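Local coordinates for protein telomerase reverse transcriptase (Takifugu rubripes, PDB 4LMO) that copies a template within its RNA subunit to add telomeric repeats to chromosome ends, represented here by its RNA-binding domain, at residues Pro66-Asn71 against Thr198-Gln203; Ile44-Phe49 against Leu205-Asp210; Ser110-Gln115 against Gln238-Lys243. One frame throughout, in Å; residues are numbered along the deposited sequence.

How the contacts relate
Contacts 1 and 2 are neighbours along helix 191-220, their centres about 10 Å apart, and they touch directly. Q203 NE2 of contact 1 probably donates a hydrogen bond to F48 O of contact 2 (2.9 Å), and F69 CE2 packs on F48 CG at 3.7 Å. Helices 40-48 and 67-70 follow each other in the chain, and contact 1 is nested inside the loop that contact 2 closes. Contact 3 lies on the opposite side of the chain's centre, about 43 Å from contact 1 and 33 Å from contact 2, centre to centre. Residues 65-70 and 171-196 probably contact the RNA template, as in relatives, so contact 1 includes part of one such region.

Contact 1. Residues Pro66-Asn71 against Thr198-Gln203; sequences PRRFFN and TQILGQ
R68 and F69, consecutive residues of the short helix 67-70, both rest on I200 of helix 191-220. P66 precedes them at the N-cap position and accepts the bond F70 N to P66 O at 2.7 Å, a backbone bond of the short helix that carries the pair. R68 sets out toward the opposite helix and meets it with its aliphatic part: CD lies 3.6 Å from I200 CD1. Beyond that methylene the chain bends at chi3 (-70°), and in the guanidinium NH1 bonds to L181 O and forms a salt bridge with E193, near the start of helix 191-220.

F69 comes next. Its first torsion (-66°) sets CG opposite the carbonyl carbon, and the far end of the ring then reaches I200 from the opposing direction. CZ is 3.8 Å from I200 CD1, while CE2 is 4.0 Å from I200 CG2. The isoleucine approaches obliquely, neither squarely over the ring nor in its plane. I200 thus uses both branches, the extended CG1-CD1 arm serving R68 and F69 together and CG2 serving F69 alone. The same ring also lies among aromatics: F49 meets it edge-to-face, and Y196 touches it from helix 191-220.

Between these two segments the contact is apolar, with no hydrogen bond, while the R68-E193 salt bridge adds a polar tie to the same long helix. Residues 65-70 probably contact the RNA template, as inferred from relatives; the chemistry is consistent with a turn that probably contacts the template RNA being held on the long helix.

Contact 2. Residues Ile44-Phe49 against Leu205-Asp210; sequences IRIVFF and LAWLLD
V47 sets a methyl over the face of the W207 indole, the two side chains crossing at about a right angle. The evidence for a CH-pi contact is direct: V47 CG2 stands 3.7 Å from the centroid of the W207 five-membered ring, only 12° off the ring normal. The approach is therefore over the face, with W207 CD2 at 3.7 Å and CE2 at 3.8 Å from the same methyl. The other branch, V47 CG1, falls nearer the root of the tryptophan, 4.0 Å from W207 CB. It also sits over the centre of the F48 ring, 3.6 Å above its plane, so the two valine methyls are each applied to an aromatic face.

The indole is presented by its torsions: CG is opposed to the backbone N (chi1 173°), which sends the side chain toward helix 40-48, and chi2 of 82° turns the ring broadside to V47. The backbones come close here, V47 CA and W207 CA being 6.4 Å apart. In the largely helical RNA-binding domain this is where the short helix 40-48 lies against the long helix 191-220. The long helix also packs on helix 142-158, whose Y148 is touched by L208 and L209.

I46 adds a looser contact, its CG2 lying 4.3 Å from W207 NE1 and oblique to the ring. L24, from a loop, also touches the W207 side chain. Just past W207 the long helix widens into a pi-type turn at residues 208-210.

Contact 3. Residues Ser110-Gln115 against Gln238-Lys243; sequences SSFLPQ and QEVWAK
A type I beta turn, F112 to Q115, together with the weakly bonded helical turn before it, lies against the first turns of the C-terminal helix 238-251, where V240 and K243 receive it. The turn is closed by the backbone bond Q115 N to F112 O, 3.0 Å long, and both of its end residues point toward the helix.

V240 is the residue inserted between them. V240 CG1 meets F112 CB at 4.1 Å and also lies 3.8 Å from the carbonyl oxygen Q115 O. The Q115 side chain, extended beyond CG, crosses V240 obliquely, its CD 4.1 Å from both valine methyls.

K243, one helical turn on, contributes an alkyl carbon and not its charge. K243 CG stands 4.1 Å from the centroid of the F112 ring and 9° off its normal, a CH-pi contact over the face. The lysine bends at chi2 (104°) and chi3, the torsions about the two bonds that meet at the touching carbon CG. On the opposite face of the phenyl, S111 OG sits 4.2 Å above the plane near its centre, which leaves the ring between the preceding serine and the lysine methylene.

L244 and L247 also touch F112, and L113 O accepts a hydrogen bond from Y236 OH in the strand that leads into the helix. The contacted positions 240, 243, 244 and 247 follow the three- and four-residue spacing typical of one face of an alpha-helix, here packed against a type I turn.

Contact 1. Residues Pro66-Asn71 against Thr198-Gln203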
loop_
_atom_site.group_PDB
_atom_site.type_symbol
_atom_site.label_atom_id
_atom_site.label_comp_id
_atom_site.label_asym_id
_atom_site.label_seq_id
_atom_site.Cartn_x
_atom_site.Cartn_y
_atom_site.Cartn_z
ATOM N N PRO A 66 -16.822 10.928 -15.298
ATOM C CA PRO A 66 -18.120 11.453 -14.861
ATOM C C PRO A 66 -17.941 12.548 -13.807
ATOM O O PRO A 66 -16.903 12.596 -13.140
ATOM C CB PRO A 66 -18.801 10.232 -14.237
ATOM C CG PRO A 66 -18.179 9.066 -14.922
ATOM C CD PRO A 66 -16.750 9.461 -15.162
ATOM N N ARG A 67 -18.942 13.414 -13.661
ATOM C CA ARG A 67 -18.842 14.566 -12.762
ATOM C C ARG A 67 -18.495 14.162 -11.326
ATOM O O ARG A 67 -17.679 14.820 -10.676
ATOM C CB ARG A 67 -20.124 15.406 -12.794
ATOM C CG ARG A 67 -19.917 16.843 -12.342
ATOM C CD ARG A 67 -21.232 17.590 -12.176
ATOM N NE ARG A 67 -21.052 18.814 -11.393
ATOM C CZ ARG A 67 -21.257 18.912 -10.080
ATOM N NH1 ARG A 67 -21.662 17.859 -9.376
ATOM N NH2 ARG A 67 -21.058 20.070 -9.467
ATOM N N ARG A 68 -19.106 13.075 -10.856
ATOM C CA ARG A 68 -18.869 12.533 -9.514
ATOM C C ARG A 68 -17.387 12.235 -9.279
ATOM O O ARG A 68 -16.821 12.626 -8.255
ATOM C CB ARG A 68 -19.700 11.263 -9.298
ATOM C CG ARG A 68 -19.923 10.896 -7.837
ATOM C CD ARG A 68 -20.435 9.472 -7.673
ATOM N NE ARG A 68 -21.813 9.292 -8.134
ATOM C CZ ARG A 68 -22.889 9.337 -7.350
ATOM N NH1 ARG A 68 -22.772 9.561 -6.043
ATOM N NH2 ARG A 68 -24.095 9.157 -7.876
ATOM N N PHE A 69 -16.769 11.556 -10.242
ATOM C CA PHE A 69 -15.368 11.159 -10.139
ATOM C C PHE A 69 -14.410 12.277 -10.545
ATOM O O PHE A 69 -13.268 12.315 -10.081
ATOM C CB PHE A 69 -15.111 9.880 -10.944
ATOM C CG PHE A 69 -15.814 8.667 -10.390
ATOM C CD1 PHE A 69 -17.119 8.364 -10.774
ATOM C CD2 PHE A 69 -15.179 7.836 -9.473
ATOM C CE1 PHE A 69 -17.772 7.253 -10.259
ATOM C CE2 PHE A 69 -15.824 6.723 -8.955
ATOM C CZ PHE A 69 -17.123 6.431 -9.350
ATOM N N PHE A 70 -14.880 13.188 -11.396
ATOM C CA PHE A 70 -14.098 14.366 -11.774
ATOM C C PHE A 70 -13.832 15.273 -10.574
ATOM O O PHE A 70 -12.753 15.850 -10.454
ATOM C CB PHE A 70 -14.783 15.163 -12.893
ATOM C CG PHE A 70 -14.028 16.400 -13.301
ATOM C CD1 PHE A 70 -14.483 17.665 -12.933
ATOM C CD2 PHE A 70 -12.845 16.301 -14.032
ATOM C CE1 PHE A 70 -13.781 18.805 -13.300
ATOM C CE2 PHE A 70 -12.139 17.436 -14.399
ATOM C CZ PHE A 70 -12.608 18.690 -14.033
ATOM N N ASN A 71 -14.816 15.392 -9.688
ATOM C CA ASN A 71 -14.677 16.218 -8.493
ATOM C C ASN A 71 -13.705 15.651 -7.456
ATOM O O ASN A 71 -13.280 16.366 -6.548
ATOM C CB ASN A 71 -16.046 16.489 -7.868
ATOM C CG ASN A 71 -16.909 17.399 -8.725
ATOM O OD1 ASN A 71 -18.115 17.196 -8.837
ATOM N ND2 ASN A 71 -16.292 18.412 -9.334
ATOM N N THR A 198 -21.917 3.181 -1.436
ATOM C CA THR A 198 -21.284 2.039 -0.768
ATOM C C THR A 198 -20.323 1.303 -1.715
ATOM O O THR A 198 -19.227 0.898 -1.312
ATOM C CB THR A 198 -22.345 1.052 -0.220
ATOM O OG1 THR A 198 -23.346 1.771 0.510
ATOM C CG2 THR A 198 -21.714 0.017 0.700
ATOM N N GLN A 199 -20.748 1.143 -2.968
ATOM C CA GLN A 199 -19.953 0.503 -4.018
ATOM C C GLN A 199 -18.621 1.228 -4.257
ATOM O O GLN A 199 -17.565 0.591 -4.311
ATOM C CB GLN A 199 -20.775 0.430 -5.310
ATOM C CG GLN A 199 -20.089 -0.243 -6.492
ATOM C CD GLN A 199 -20.964 -0.255 -7.734
ATOM O OE1 GLN A 199 -22.057 -0.828 -7.733
ATOM N NE2 GLN A 199 -20.486 0.375 -8.804
ATOM N N ILE A 200 -18.681 2.554 -4.391
ATOM C CA ILE A 200 -17.482 3.364 -4.624
ATOM C C ILE A 200 -16.538 3.297 -3.422
ATOM O O ILE A 200 -15.338 3.059 -3.585
ATOM C CB ILE A 200 -17.820 4.840 -4.955
ATOM C CG1 ILE A 200 -18.687 4.934 -6.211
ATOM C CG2 ILE A 200 -16.548 5.650 -5.164
ATOM C CD1 ILE A 200 -19.414 6.253 -6.360
ATOM N N LEU A 201 -17.084 3.492 -2.222
ATOM C CA LEU A 201 -16.292 3.447 -0.996
ATOM C C LEU A 201 -15.672 2.069 -0.769
ATOM O O LEU A 201 -14.554 1.963 -0.258
ATOM C CB LEU A 201 -17.131 3.861 0.219
ATOM C CG LEU A 201 -16.408 3.959 1.571
ATOM C CD1 LEU A 201 -15.420 5.118 1.607
ATOM C CD2 LEU A 201 -17.411 4.082 2.703
ATOM N N GLY A 202 -16.405 1.022 -1.144
ATOM C CA GLY A 202 -15.879 -0.336 -1.120
ATOM C C GLY A 202 -14.609 -0.435 -1.943
ATOM O O GLY A 202 -13.574 -0.875 -1.440
ATOM N N GLN A 203 -14.686 -0.004 -3.202
ATOM C CA GLN A 203 -13.531 0.002 -4.102
ATOM C C GLN A 203 -12.317 0.699 -3.492
ATOM O O GLN A 203 -11.198 0.198 -3.586
ATOM C CB GLN A 203 -13.876 0.691 -5.419
ATOM C CG GLN A 203 -14.658 -0.148 -6.412
ATOM C CD GLN A 203 -15.067 0.664 -7.628
ATOM O OE1 GLN A 203 -15.824 1.631 -7.517
ATOM N NE2 GLN A 203 -14.562 0.281 -8.793
#

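Contact 2. Residues Ile44-Phe49 against Leu205-Asp210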
loop_
_atom_site.group_PDB
_atom_site.type_symbol
_atom_site.label_atom_id
_atom_site.label_comp_id
_atom_site.label_asym_id
_atom_site.label_seq_id
_atom_site.Cartn_x
_atom_site.Cartn_y
_atom_site.Cartn_z
ATOM N N ILE A 44 -7.499 7.748 -9.930
ATOM C CA ILE A 44 -8.940 7.478 -9.951
ATOM C C ILE A 44 -9.271 6.321 -10.903
ATOM O O ILE A 44 -10.110 5.471 -10.595
ATOM C CB ILE A 44 -9.747 8.752 -10.293
ATOM C CG1 ILE A 44 -9.630 9.757 -9.140
ATOM C CG2 ILE A 44 -11.208 8.422 -10.586
ATOM C CD1 ILE A 44 -10.188 11.130 -9.439
ATOM N N ARG A 45 -8.582 6.288 -12.042
ATOM C CA ARG A 45 -8.699 5.203 -13.016
ATOM C C ARG A 45 -8.271 3.852 -12.444
ATOM O O ARG A 45 -8.970 2.852 -12.614
ATOM C CB ARG A 45 -7.866 5.526 -14.261
ATOM C CG ARG A 45 -8.470 6.598 -15.145
ATOM C CD ARG A 45 -9.474 5.967 -16.088
ATOM N NE ARG A 45 -10.548 6.878 -16.441
ATOM C CZ ARG A 45 -11.624 6.534 -17.135
ATOM N NH1 ARG A 45 -11.787 5.287 -17.560
ATOM N NH2 ARG A 45 -12.545 7.446 -17.400
ATOM N N ILE A 46 -7.122 3.840 -11.769
ATOM C CA ILE A 46 -6.577 2.638 -11.141
ATOM C C ILE A 46 -7.489 2.121 -10.027
ATOM O O ILE A 46 -7.683 0.914 -9.890
ATOM C CB ILE A 46 -5.152 2.890 -10.588
ATOM C CG1 ILE A 46 -4.205 3.309 -11.720
ATOM C CG2 ILE A 46 -4.615 1.657 -9.865
ATOM C CD1 ILE A 46 -2.905 3.937 -11.257
ATOM N N VAL A 47 -8.054 3.040 -9.248
ATOM C CA VAL A 47 -8.871 2.675 -8.091
ATOM C C VAL A 47 -10.299 2.271 -8.470
ATOM O O VAL A 47 -10.825 1.292 -7.936
ATOM C CB VAL A 47 -8.884 3.798 -7.023
ATOM C CG1 VAL A 47 -9.740 3.411 -5.822
ATOM C CG2 VAL A 47 -7.465 4.119 -6.572
ATOM N N PHE A 48 -10.914 3.000 -9.401
ATOM C CA PHE A 48 -12.352 2.846 -9.655
ATOM C C PHE A 48 -12.760 2.305 -11.022
ATOM O O PHE A 48 -13.881 1.814 -11.172
ATOM C CB PHE A 48 -13.088 4.168 -9.407
ATOM C CG PHE A 48 -12.911 4.712 -8.022
ATOM C CD1 PHE A 48 -13.498 4.080 -6.927
ATOM C CD2 PHE A 48 -12.169 5.867 -7.809
ATOM C CE1 PHE A 48 -13.334 4.583 -5.644
ATOM C CE2 PHE A 48 -12.005 6.376 -6.528
ATOM C CZ PHE A 48 -12.590 5.733 -5.446
ATOM N N PHE A 49 -11.870 2.396 -12.010
ATOM C CA PHE A 49 -12.233 2.074 -13.393
ATOM C C PHE A 49 -11.463 0.877 -13.965
ATOM O O PHE A 49 -11.864 -0.271 -13.752
ATOM C CB PHE A 49 -12.130 3.321 -14.286
ATOM C CG PHE A 49 -13.094 4.420 -13.906
ATOM C CD1 PHE A 49 -14.359 4.489 -14.487
ATOM C CD2 PHE A 49 -12.742 5.380 -12.959
ATOM C CE1 PHE A 49 -15.249 5.495 -14.135
ATOM C CE2 PHE A 49 -13.630 6.388 -12.602
ATOM C CZ PHE A 49 -14.886 6.445 -13.192
ATOM N N LEU A 205 -11.716 1.646 -0.108
ATOM C CA LEU A 205 -11.265 0.972 1.109
ATOM C C LEU A 205 -10.561 -0.353 0.803
ATOM O O LEU A 205 -9.544 -0.675 1.421
ATOM C CB LEU A 205 -12.434 0.771 2.084
ATOM C CG LEU A 205 -12.609 1.762 3.249
ATOM C CD1 LEU A 205 -12.359 3.212 2.863
ATOM C CD2 LEU A 205 -13.980 1.618 3.896
ATOM N N ALA A 206 -11.091 -1.101 -0.163
ATOM C CA ALA A 206 -10.489 -2.368 -0.579
ATOM C C ALA A 206 -9.161 -2.153 -1.294
ATOM O O ALA A 206 -8.219 -2.923 -1.089
ATOM C CB ALA A 206 -11.446 -3.171 -1.448
ATOM N N TRP A 207 -9.088 -1.110 -2.125
ATOM C CA TRP A 207 -7.829 -0.717 -2.770
ATOM C C TRP A 207 -6.813 -0.327 -1.743
ATOM O O TRP A 207 -5.635 -0.659 -1.865
ATOM C CB TRP A 207 -8.030 0.446 -3.738
ATOM C CG TRP A 207 -6.726 0.976 -4.297
ATOM C CD1 TRP A 207 -5.986 0.460 -5.358
ATOM C CD2 TRP A 207 -5.951 2.141 -3.824
ATOM N NE1 TRP A 207 -4.849 1.200 -5.569
ATOM C CE2 TRP A 207 -4.766 2.221 -4.685
ATOM C CE3 TRP A 207 -6.115 3.086 -2.814
ATOM C CZ2 TRP A 207 -3.806 3.216 -4.529
ATOM C CZ3 TRP A 207 -5.138 4.083 -2.665
ATOM C CH2 TRP A 207 -4.013 4.143 -3.503
ATOM N N LEU A 208 -7.273 0.390 -0.720
ATOM C CA LEU A 208 -6.410 0.938 0.317
ATOM C C LEU A 208 -5.690 -0.166 1.093
ATOM O O LEU A 208 -4.541 0.004 1.505
ATOM C CB LEU A 208 -7.235 1.821 1.258
ATOM C CG LEU A 208 -6.596 3.025 1.953
ATOM C CD1 LEU A 208 -5.879 3.937 0.970
ATOM C CD2 LEU A 208 -7.660 3.802 2.714
ATOM N N LEU A 209 -6.360 -1.302 1.274
ATOM C CA LEU A 209 -5.745 -2.440 1.941
ATOM C C LEU A 209 -4.885 -3.260 0.976
ATOM O O LEU A 209 -3.710 -3.519 1.250
ATOM C CB LEU A 209 -6.805 -3.324 2.619
ATOM C CG LEU A 209 -6.305 -4.420 3.574
ATOM C CD1 LEU A 209 -5.414 -3.852 4.669
ATOM C CD2 LEU A 209 -7.464 -5.185 4.193
ATOM N N ASP A 210 -5.476 -3.653 -0.150
ATOM C CA ASP A 210 -4.817 -4.526 -1.123
ATOM C C ASP A 210 -3.722 -3.815 -1.917
ATOM O O ASP A 210 -2.627 -4.349 -2.093
ATOM C CB ASP A 210 -5.849 -5.134 -2.077
ATOM C CG ASP A 210 -5.217 -6.014 -3.134
ATOM O OD1 ASP A 210 -4.824 -7.154 -2.806
ATOM O OD2 ASP A 210 -5.116 -5.568 -4.295
#

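Contact 3. Residues Ser110-Gln115 against Gln238-Lys243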
loop_
_atom_site.group_PDB
_atom_site.type_symbol
_atom_site.label_atom_id
_atom_site.label_comp_id
_atom_site.label_asym_id
_atom_site.label_seq_id
_atom_site.Cartn_x
_atom_site.Cartn_y
_atom_site.Cartn_z
ATOM N N SER A 110 24.218 -15.189 11.777
ATOM C CA SER A 110 23.406 -15.288 12.991
ATOM C C SER A 110 23.169 -13.937 13.677
ATOM O O SER A 110 22.251 -13.802 14.488
ATOM C CB SER A 110 24.028 -16.288 13.973
ATOM O OG SER A 110 25.395 -15.997 14.205
ATOM N N SER A 111 23.999 -12.950 13.344
ATOM C CA SER A 111 23.848 -11.586 13.851
ATOM C C SER A 111 22.553 -10.928 13.361
ATOM O O SER A 111 21.939 -10.140 14.084
ATOM C CB SER A 111 25.064 -10.740 13.451
ATOM O OG SER A 111 24.884 -9.371 13.776
ATOM N N PHE A 112 22.141 -11.268 12.141
ATOM C CA PHE A 112 21.002 -10.614 11.494
ATOM C C PHE A 112 19.694 -11.401 11.576
ATOM O O PHE A 112 18.621 -10.840 11.359
ATOM C CB PHE A 112 21.336 -10.274 10.039
ATOM C CG PHE A 112 22.541 -9.392 9.885
ATOM C CD1 PHE A 112 22.436 -8.012 10.037
ATOM C CD2 PHE A 112 23.786 -9.939 9.591
ATOM C CE1 PHE A 112 23.549 -7.195 9.900
ATOM C CE2 PHE A 112 24.902 -9.128 9.453
ATOM C CZ PHE A 112 24.784 -7.755 9.608
ATOM N N LEU A 113 19.784 -12.692 11.892
ATOM C CA LEU A 113 18.593 -13.543 12.016
ATOM C C LEU A 113 17.545 -13.031 13.023
ATOM O O LEU A 113 16.349 -13.087 12.735
ATOM C CB LEU A 113 18.974 -15.003 12.310
ATOM C CG LEU A 113 19.709 -15.800 11.222
ATOM C CD1 LEU A 113 20.214 -17.120 11.782
ATOM C CD2 LEU A 113 18.836 -16.048 10.000
ATOM N N PRO A 114 17.980 -12.521 14.198
ATOM C CA PRO A 114 16.990 -11.975 15.136
ATOM C C PRO A 114 16.417 -10.615 14.724
ATOM O O PRO A 114 15.437 -10.162 15.319
ATOM C CB PRO A 114 17.786 -11.814 16.441
ATOM C CG PRO A 114 19.041 -12.596 16.253
ATOM C CD PRO A 114 19.330 -12.514 14.790
ATOM N N GLN A 115 17.021 -9.971 13.725
ATOM C CA GLN A 115 16.614 -8.624 13.327
ATOM C C GLN A 115 15.432 -8.623 12.355
ATOM O O GLN A 115 15.567 -8.243 11.187
ATOM C CB GLN A 115 17.797 -7.838 12.751
ATOM C CG GLN A 115 17.599 -6.331 12.791
ATOM C CD GLN A 115 18.607 -5.575 11.951
ATOM O OE1 GLN A 115 19.810 -5.842 12.001
ATOM N NE2 GLN A 115 18.119 -4.615 11.179
ATOM N N GLN A 238 13.530 -5.435 3.939
ATOM C CA GLN A 238 14.138 -6.020 2.740
ATOM C C GLN A 238 15.661 -5.835 2.688
ATOM O O GLN A 238 16.364 -6.647 2.088
ATOM C CB GLN A 238 13.452 -5.528 1.452
ATOM C CG GLN A 238 14.279 -4.606 0.563
ATOM C CD GLN A 238 14.007 -3.140 0.808
ATOM O OE1 GLN A 238 12.917 -2.761 1.242
ATOM N NE2 GLN A 238 14.994 -2.300 0.517
ATOM N N GLU A 239 16.155 -4.778 3.333
ATOM C CA GLU A 239 17.593 -4.519 3.443
ATOM C C GLU A 239 18.293 -5.608 4.255
ATOM O O GLU A 239 19.371 -6.071 3.876
ATOM C CB GLU A 239 17.867 -3.150 4.079
ATOM C CG GLU A 239 17.366 -1.953 3.282
ATOM C CD GLU A 239 15.957 -1.528 3.659
ATOM O OE1 GLU A 239 15.180 -2.369 4.172
ATOM O OE2 GLU A 239 15.624 -0.343 3.438
ATOM N N VAL A 240 17.674 -6.007 5.365
ATOM C CA VAL A 240 18.212 -7.071 6.214
ATOM C C VAL A 240 18.100 -8.416 5.496
ATOM O O VAL A 240 18.979 -9.274 5.630
ATOM C CB VAL A 240 17.504 -7.154 7.586
ATOM C CG1 VAL A 240 18.360 -7.930 8.578
ATOM C CG2 VAL A 240 17.210 -5.769 8.135
ATOM N N TRP A 241 17.025 -8.589 4.730
ATOM C CA TRP A 241 16.834 -9.804 3.941
ATOM C C TRP A 241 17.857 -9.920 2.843
ATOM O O TRP A 241 18.400 -10.998 2.610
ATOM C CB TRP A 241 15.421 -9.888 3.375
ATOM C CG TRP A 241 15.164 -11.215 2.705
ATOM C CD1 TRP A 241 15.091 -11.481 1.341
ATOM C CD2 TRP A 241 14.976 -12.517 3.358
ATOM N NE1 TRP A 241 14.860 -12.814 1.114
ATOM C CE2 TRP A 241 14.786 -13.493 2.281
ATOM C CE3 TRP A 241 14.942 -12.954 4.680
ATOM C CZ2 TRP A 241 14.569 -14.839 2.538
ATOM C CZ3 TRP A 241 14.726 -14.317 4.925
ATOM C CH2 TRP A 241 14.541 -15.234 3.879
ATOM N N ALA A 242 18.134 -8.805 2.169
ATOM C CA ALA A 242 19.180 -8.751 1.148
ATOM C C ALA A 242 20.564 -9.082 1.721
ATOM O O ALA A 242 21.386 -9.697 1.043
ATOM C CB ALA A 242 19.189 -7.392 0.464
ATOM N N LYS A 243 20.806 -8.676 2.969
ATOM C CA LYS A 243 22.041 -9.011 3.685
ATOM C C LYS A 243 22.117 -10.505 4.027
ATOM O O LYS A 243 23.172 -11.124 3.880
ATOM C CB LYS A 243 22.172 -8.167 4.960
ATOM C CG LYS A 243 23.527 -8.258 5.659
ATOM C CD LYS A 243 24.396 -7.024 5.436
ATOM C CE LYS A 243 25.172 -7.074 4.125
ATOM N NZ LYS A 243 26.226 -6.020 4.067
#